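Local structure of protein ShdD (Sedimentibacter hydroxybenzoicus, 7AE5) at residues Glu29-Ser34 with Phe47-Asn52; Asp9-Met14 with Tyr33-Thr38. The protein takes part in the non-oxidative decarboxylation and detoxification of phenolic derivatives under anaerobic conditions, although its precise biochemical role is unknown. All coordinates share one frame; numbering follows the deposited sequence.

Contact 1: Glu29-Ser34 with Phe47-Asn52. With ZN (zinc ion), chain Z.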
loop_
_atom_site.group_PDB
_atom_site.type_symbol
_atom_site.label_atom_id
_atom_site.label_comp_id
_atom_site.label_asym_id
_atom_site.label_seq_id
_atom_site.Cartn_x
_atom_site.Cartn_y
_atom_site.Cartn_z
ATOM N N GLU H 29 -44.668 24.410 -23.237
ATOM C CA GLU H 29 -44.307 24.194 -24.632
ATOM C C GLU H 29 -42.838 24.475 -24.915
ATOM O O GLU H 29 -42.376 24.200 -26.027
ATOM C CB GLU H 29 -45.188 25.051 -25.545
ATOM C CG GLU H 29 -46.649 24.624 -25.567
ATOM C CD GLU H 29 -47.336 24.941 -26.882
ATOM O OE1 GLU H 29 -46.840 24.494 -27.938
ATOM O OE2 GLU H 29 -48.375 25.633 -26.860
ATOM N N LYS H 30 -42.095 25.006 -23.945
ATOM C CA LYS H 30 -40.668 25.236 -24.136
ATOM C C LYS H 30 -39.823 24.074 -23.617
ATOM O O LYS H 30 -38.909 23.615 -24.309
ATOM C CB LYS H 30 -40.242 26.542 -23.459
ATOM C CG LYS H 30 -39.018 27.182 -24.094
ATOM C CD LYS H 30 -38.035 27.688 -23.050
ATOM C CE LYS H 30 -38.424 29.058 -22.531
ATOM N NZ LYS H 30 -37.307 29.697 -21.782
ATOM N N CYS H 31 -40.117 23.582 -22.412
ATOM C CA CYS H 31 -39.284 22.571 -21.769
ATOM C C CYS H 31 -40.033 21.282 -21.449
ATOM O O CYS H 31 -39.463 20.396 -20.797
ATOM C CB CYS H 31 -38.655 23.140 -20.494
ATOM S SG CYS H 31 -39.739 23.132 -19.054
ATOM N N CYS H 32 -41.288 21.155 -21.875
ATOM C CA CYS H 32 -42.097 19.941 -21.776
ATOM C C CYS H 32 -42.440 19.546 -20.344
ATOM O O CYS H 32 -42.982 18.455 -20.132
ATOM C CB CYS H 32 -41.427 18.750 -22.472
ATOM S SG CYS H 32 -40.760 19.111 -24.107
ATOM N N TYR H 33 -42.146 20.390 -19.358
ATOM C CA TYR H 33 -42.562 20.100 -17.992
ATOM C C TYR H 33 -44.083 20.100 -17.901
ATOM O O TYR H 33 -44.754 20.975 -18.451
ATOM C CB TYR H 33 -41.977 21.129 -17.023
ATOM C CG TYR H 33 -42.194 20.797 -15.561
ATOM C CD1 TYR H 33 -41.507 19.752 -14.954
ATOM C CD2 TYR H 33 -43.083 21.531 -14.787
ATOM C CE1 TYR H 33 -41.702 19.448 -13.616
ATOM C CE2 TYR H 33 -43.286 21.235 -13.450
ATOM C CZ TYR H 33 -42.592 20.193 -12.870
ATOM O OH TYR H 33 -42.792 19.895 -11.541
ATOM N N SER H 34 -44.628 19.105 -17.206
ATOM C CA SER H 34 -46.067 18.970 -17.053
ATOM C C SER H 34 -46.416 18.766 -15.586
ATOM O O SER H 34 -45.605 18.261 -14.803
ATOM C CB SER H 34 -46.619 17.808 -17.889
ATOM O OG SER H 34 -46.101 16.568 -17.444
ATOM N N PHE H 47 -32.678 21.715 -10.915
ATOM C CA PHE H 47 -33.480 21.159 -11.995
ATOM C C PHE H 47 -34.241 22.219 -12.777
ATOM O O PHE H 47 -34.883 21.885 -13.777
ATOM C CB PHE H 47 -34.460 20.115 -11.447
ATOM C CG PHE H 47 -33.787 18.887 -10.904
ATOM C CD1 PHE H 47 -32.742 18.294 -11.593
ATOM C CD2 PHE H 47 -34.191 18.332 -9.703
ATOM C CE1 PHE H 47 -32.115 17.165 -11.096
ATOM C CE2 PHE H 47 -33.569 17.205 -9.200
ATOM C CZ PHE H 47 -32.531 16.621 -9.897
ATOM N N LYS H 48 -34.185 23.478 -12.349
ATOM C CA LYS H 48 -34.790 24.557 -13.116
ATOM C C LYS H 48 -34.027 24.766 -14.419
ATOM O O LYS H 48 -32.811 24.572 -14.493
ATOM C CB LYS H 48 -34.803 25.852 -12.303
ATOM C CG LYS H 48 -35.821 25.870 -11.174
ATOM C CD LYS H 48 -35.822 27.205 -10.448
ATOM C CE LYS H 48 -36.967 27.285 -9.452
ATOM N NZ LYS H 48 -36.985 28.595 -8.744
ATOM N N LEU H 49 -34.756 25.167 -15.456
ATOM C CA LEU H 49 -34.184 25.360 -16.777
ATOM C C LEU H 49 -34.331 26.814 -17.206
ATOM O O LEU H 49 -35.171 27.556 -16.689
ATOM C CB LEU H 49 -34.851 24.441 -17.808
ATOM C CG LEU H 49 -34.635 22.941 -17.601
ATOM C CD1 LEU H 49 -35.414 22.136 -18.632
ATOM C CD2 LEU H 49 -33.153 22.607 -17.657
ATOM N N ASP H 50 -33.488 27.215 -18.153
ATOM C CA ASP H 50 -33.606 28.513 -18.803
ATOM C C ASP H 50 -33.306 28.319 -20.285
ATOM O O ASP H 50 -33.229 27.192 -20.782
ATOM C CB ASP H 50 -32.700 29.559 -18.132
ATOM C CG ASP H 50 -31.218 29.197 -18.183
ATOM O OD1 ASP H 50 -30.796 28.407 -19.054
ATOM O OD2 ASP H 50 -30.462 29.719 -17.336
ATOM N N ASP H 51 -33.121 29.432 -20.998
ATOM C CA ASP H 51 -32.861 29.351 -22.430
ATOM C C ASP H 51 -31.474 28.786 -22.715
ATOM O O ASP H 51 -31.291 28.033 -23.678
ATOM C CB ASP H 51 -33.023 30.729 -23.068
ATOM C CG ASP H 51 -34.315 31.407 -22.664
ATOM O OD1 ASP H 51 -35.307 31.296 -23.415
ATOM O OD2 ASP H 51 -34.340 32.047 -21.590
ATOM N N ASN H 52 -30.485 29.133 -21.888
ATOM C CA ASN H 52 -29.120 28.699 -22.158
ATOM C C ASN H 52 -28.901 27.239 -21.777
ATOM O O ASN H 52 -28.206 26.511 -22.494
ATOM C CB ASN H 52 -28.123 29.598 -21.426
ATOM C CG ASN H 52 -26.936 29.970 -22.292
ATOM O OD1 ASN H 52 -26.014 29.175 -22.476
ATOM N ND2 ASN H 52 -26.957 31.182 -22.839
HETATM ZN ZN ZN Z . -41.003 25.079 -18.937
#

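Contact 2: Asp9-Met14 with Tyr33-Thr38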
loop_
_atom_site.group_PDB
_atom_site.type_symbol
_atom_site.label_atom_id
_atom_site.label_comp_id
_atom_site.label_asym_id
_atom_site.label_seq_id
_atom_site.Cartn_x
_atom_site.Cartn_y
_atom_site.Cartn_z
ATOM N N ASP H 9 -44.296 31.417 -19.852
ATOM C CA ASP H 9 -45.745 31.560 -19.892
ATOM C C ASP H 9 -46.368 30.778 -21.043
ATOM O O ASP H 9 -47.597 30.723 -21.147
ATOM C CB ASP H 9 -46.125 33.045 -19.988
ATOM C CG ASP H 9 -47.625 33.273 -19.915
ATOM O OD1 ASP H 9 -48.266 32.690 -19.015
ATOM O OD2 ASP H 9 -48.159 34.034 -20.752
ATOM N N ASN H 10 -45.551 30.162 -21.898
ATOM C CA ASN H 10 -46.050 29.355 -23.012
ATOM C C ASN H 10 -46.490 27.988 -22.482
ATOM O O ASN H 10 -45.876 26.949 -22.730
ATOM C CB ASN H 10 -44.989 29.228 -24.095
ATOM C CG ASN H 10 -45.550 28.714 -25.404
ATOM O OD1 ASN H 10 -46.758 28.517 -25.542
ATOM N ND2 ASN H 10 -44.673 28.497 -26.378
ATOM N N VAL H 11 -47.590 28.013 -21.733
ATOM C CA VAL H 11 -48.162 26.831 -21.103
ATOM C C VAL H 11 -49.572 26.637 -21.642
ATOM O O VAL H 11 -50.326 27.604 -21.793
ATOM C CB VAL H 11 -48.173 26.966 -19.565
ATOM C CG1 VAL H 11 -49.070 25.910 -18.928
ATOM C CG2 VAL H 11 -46.756 26.878 -19.015
ATOM N N ARG H 12 -49.923 25.389 -21.943
ATOM C CA ARG H 12 -51.250 25.046 -22.431
ATOM C C ARG H 12 -51.796 23.876 -21.626
ATOM O O ARG H 12 -51.064 23.185 -20.913
ATOM C CB ARG H 12 -51.230 24.698 -23.924
ATOM C CG ARG H 12 -50.509 23.401 -24.237
ATOM C CD ARG H 12 -50.553 23.082 -25.721
ATOM N NE ARG H 12 -49.780 21.886 -26.030
ATOM C CZ ARG H 12 -50.276 20.656 -26.050
ATOM N NH1 ARG H 12 -51.555 20.423 -25.805
ATOM N NH2 ARG H 12 -49.469 19.636 -26.323
ATOM N N LYS H 13 -53.103 23.660 -21.749
ATOM C CA LYS H 13 -53.766 22.566 -21.053
ATOM C C LYS H 13 -53.628 21.280 -21.855
ATOM O O LYS H 13 -54.057 21.211 -23.012
ATOM C CB LYS H 13 -55.237 22.893 -20.820
ATOM C CG LYS H 13 -56.028 21.715 -20.287
ATOM C CD LYS H 13 -57.088 22.168 -19.312
ATOM C CE LYS H 13 -58.192 22.932 -20.014
ATOM N NZ LYS H 13 -58.846 22.091 -21.050
ATOM N N MET H 14 -53.037 20.257 -21.237
ATOM C CA MET H 14 -52.894 18.964 -21.895
ATOM C C MET H 14 -54.217 18.208 -21.915
ATOM O O MET H 14 -54.727 17.855 -22.984
ATOM C CB MET H 14 -51.810 18.139 -21.197
ATOM C CG MET H 14 -51.059 17.194 -22.116
ATOM S SD MET H 14 -50.272 15.860 -21.197
ATOM C CE MET H 14 -48.829 16.706 -20.561
ATOM N N TYR H 33 -42.146 20.390 -19.358
ATOM C CA TYR H 33 -42.562 20.100 -17.992
ATOM C C TYR H 33 -44.083 20.100 -17.901
ATOM O O TYR H 33 -44.754 20.975 -18.451
ATOM C CB TYR H 33 -41.977 21.129 -17.023
ATOM C CG TYR H 33 -42.194 20.797 -15.561
ATOM C CD1 TYR H 33 -41.507 19.752 -14.954
ATOM C CD2 TYR H 33 -43.083 21.531 -14.787
ATOM C CE1 TYR H 33 -41.702 19.448 -13.616
ATOM C CE2 TYR H 33 -43.286 21.235 -13.450
ATOM C CZ TYR H 33 -42.592 20.193 -12.870
ATOM O OH TYR H 33 -42.792 19.895 -11.541
ATOM N N SER H 34 -44.628 19.105 -17.206
ATOM C CA SER H 34 -46.067 18.970 -17.053
ATOM C C SER H 34 -46.416 18.766 -15.586
ATOM O O SER H 34 -45.605 18.261 -14.803
ATOM C CB SER H 34 -46.619 17.808 -17.889
ATOM O OG SER H 34 -46.101 16.568 -17.444
ATOM N N TRP H 35 -47.634 19.162 -15.221
ATOM C CA TRP H 35 -48.065 19.064 -13.832
ATOM C C TRP H 35 -49.582 19.148 -13.753
ATOM O O TRP H 35 -50.244 19.707 -14.632
ATOM C CB TRP H 35 -47.418 20.153 -12.967
ATOM C CG TRP H 35 -47.909 21.543 -13.243
ATOM C CD1 TRP H 35 -48.911 22.203 -12.594
ATOM C CD2 TRP H 35 -47.406 22.449 -14.232
ATOM N NE1 TRP H 35 -49.068 23.462 -13.121
ATOM C CE2 TRP H 35 -48.157 23.638 -14.128
ATOM C CE3 TRP H 35 -46.400 22.371 -15.199
ATOM C CZ2 TRP H 35 -47.930 24.739 -14.953
ATOM C CZ3 TRP H 35 -46.176 23.464 -16.016
ATOM C CH2 TRP H 35 -46.938 24.632 -15.887
ATOM N N ARG H 36 -50.118 18.581 -12.676
ATOM C CA ARG H 36 -51.546 18.603 -12.398
ATOM C C ARG H 36 -51.910 19.859 -11.617
ATOM O O ARG H 36 -51.118 20.368 -10.818
ATOM C CB ARG H 36 -51.955 17.360 -11.603
ATOM C CG ARG H 36 -53.349 16.840 -11.910
ATOM C CD ARG H 36 -53.679 15.623 -11.055
ATOM N NE ARG H 36 -52.659 14.586 -11.156
ATOM C CZ ARG H 36 -52.607 13.678 -12.121
ATOM N NH1 ARG H 36 -53.504 13.649 -13.092
ATOM N NH2 ARG H 36 -51.628 12.777 -12.112
ATOM N N SER H 37 -53.128 20.356 -11.854
ATOM C CA SER H 37 -53.603 21.538 -11.143
ATOM C C SER H 37 -53.673 21.316 -9.639
ATOM O O SER H 37 -53.653 22.289 -8.878
ATOM C CB SER H 37 -54.979 21.955 -11.673
ATOM O OG SER H 37 -55.922 20.906 -11.532
ATOM N N THR H 38 -53.755 20.060 -9.195
ATOM C CA THR H 38 -53.771 19.754 -7.770
ATOM C C THR H 38 -52.390 19.835 -7.136
ATOM O O THR H 38 -52.294 20.004 -5.914
ATOM C CB THR H 38 -54.362 18.361 -7.537
ATOM O OG1 THR H 38 -53.503 17.371 -8.118
ATOM C CG2 THR H 38 -55.742 18.257 -8.162
#

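Contact 1: Glu29-Ser34 with Phe47-Asn52
Lys30 and Asp51 form a salt bridge between the loop after strand 24-28 and the first turn of helix 51-55. The ammonium NZ of Lys30 lies 3.0 Å from OD1 of Asp51. The hydrogen bond within this pair is weak. The grip is one-sided, since OD2 of Asp51 stays 3.8 Å from the same NZ. The two side chains cross at about a right angle. The Lys30 chain leaves with CG anti to its backbone N (chi1 -154°), then bends twice, at chi2 and chi3, which carries NZ round to the carboxylate. The bridge is near the surface: Asp51 is exposed and Lys30 partly so.

Deeper in, the sulfur of Cys31 binds the zinc ion at 2.3 Å. Cys3, Cys6 and Cys28 supply the other three thiolates. Two CxxC pairs beside a small three-stranded antiparallel sheet are consistent with a zinc-ribbon fold, and Cys31 closes the second pair. Its SG also receives a weak bond from the backbone N of Tyr33, at 3.7 Å with an angle of 154° at the hydrogen. Such an N-H would probably ease some of the negative charge on the thiolate.

The apolar part is small. CD1 of Leu49 meets CB of Cys31 at 3.9 Å, so the leucine packs on the methylene of the zinc ligand while the sulfur is turned to the metal. Of the leucine side chain, only this methyl comes so close to segment 29-34. Ile54 of helix 51-55 packs against Lys30, Cys31 and Leu49 alike. Asp50 points its CB away from the zinc loop. It is the N-cap of the helix, with OD1 accepting a hydrogen bond from the backbone N of Lys53.

Contact 2: Asp9-Met14 with Tyr33-Thr38
Val11 meets the rim of the Trp35 indole. Its methyls CG1 and CG2 both lie 3.9 Å from CH2 of Trp35. They approach this corner from one side of the ring plane: CG2 at the edge and near the plane, CG1 well off it. The two side chains come from opposite directions. CB of Trp35 starts away from segment 9-14, yet chi1 of 70° and chi2 of 94° bring the six-membered ring back to it. His4 also meets this ring, edge-to-face. The other face of the sheet has a second close touch. There the terminal methyl CE of Met14 rests on CB of Ser34 at 3.6 Å. The Met14 chain bends at chi3, which turns CE toward the serine. Asp173 of the phenolic acid decarboxylase chain packs on Met14 as well.

Met14, Ser34 and Trp35 are buried. The loose side is different: Val11 is partly exposed, and the exposed Lys13 turns to Asp16 of its own strand in a salt bridge.

The two strands are not direct neighbours: even at the closest point, the CA atoms of Met14 and Ser34 are 8.4 Å apart. Strand 24-28 runs between them, hydrogen-bonded through its backbone to both. Strands 11-16 and 34-36 are therefore the outer strands of an antiparallel three-stranded sheet, joined by side chains that reach past the central strand.

How the contacts relate
Contact 1 lies at the surface and is partly ionic and metal-bound. Contact 2 is buried and wholly van der Waals. They share Tyr33 and Ser34, where the zinc loop runs into strand 34-36, and their centres are about 12 Å apart. Contact 1 ties that loop to the start of helix 51-55, whereas contact 2 joins the two outer strands of the sheet. They also touch directly: Glu29 N and Asn10 O are 2.9 Å apart, a probable hydrogen bond. The zinc site lies close to both. Contact 1 includes one of the zinc ligands, while contact 2 only comes near the ion, the Val11 side chain being about 6 Å away.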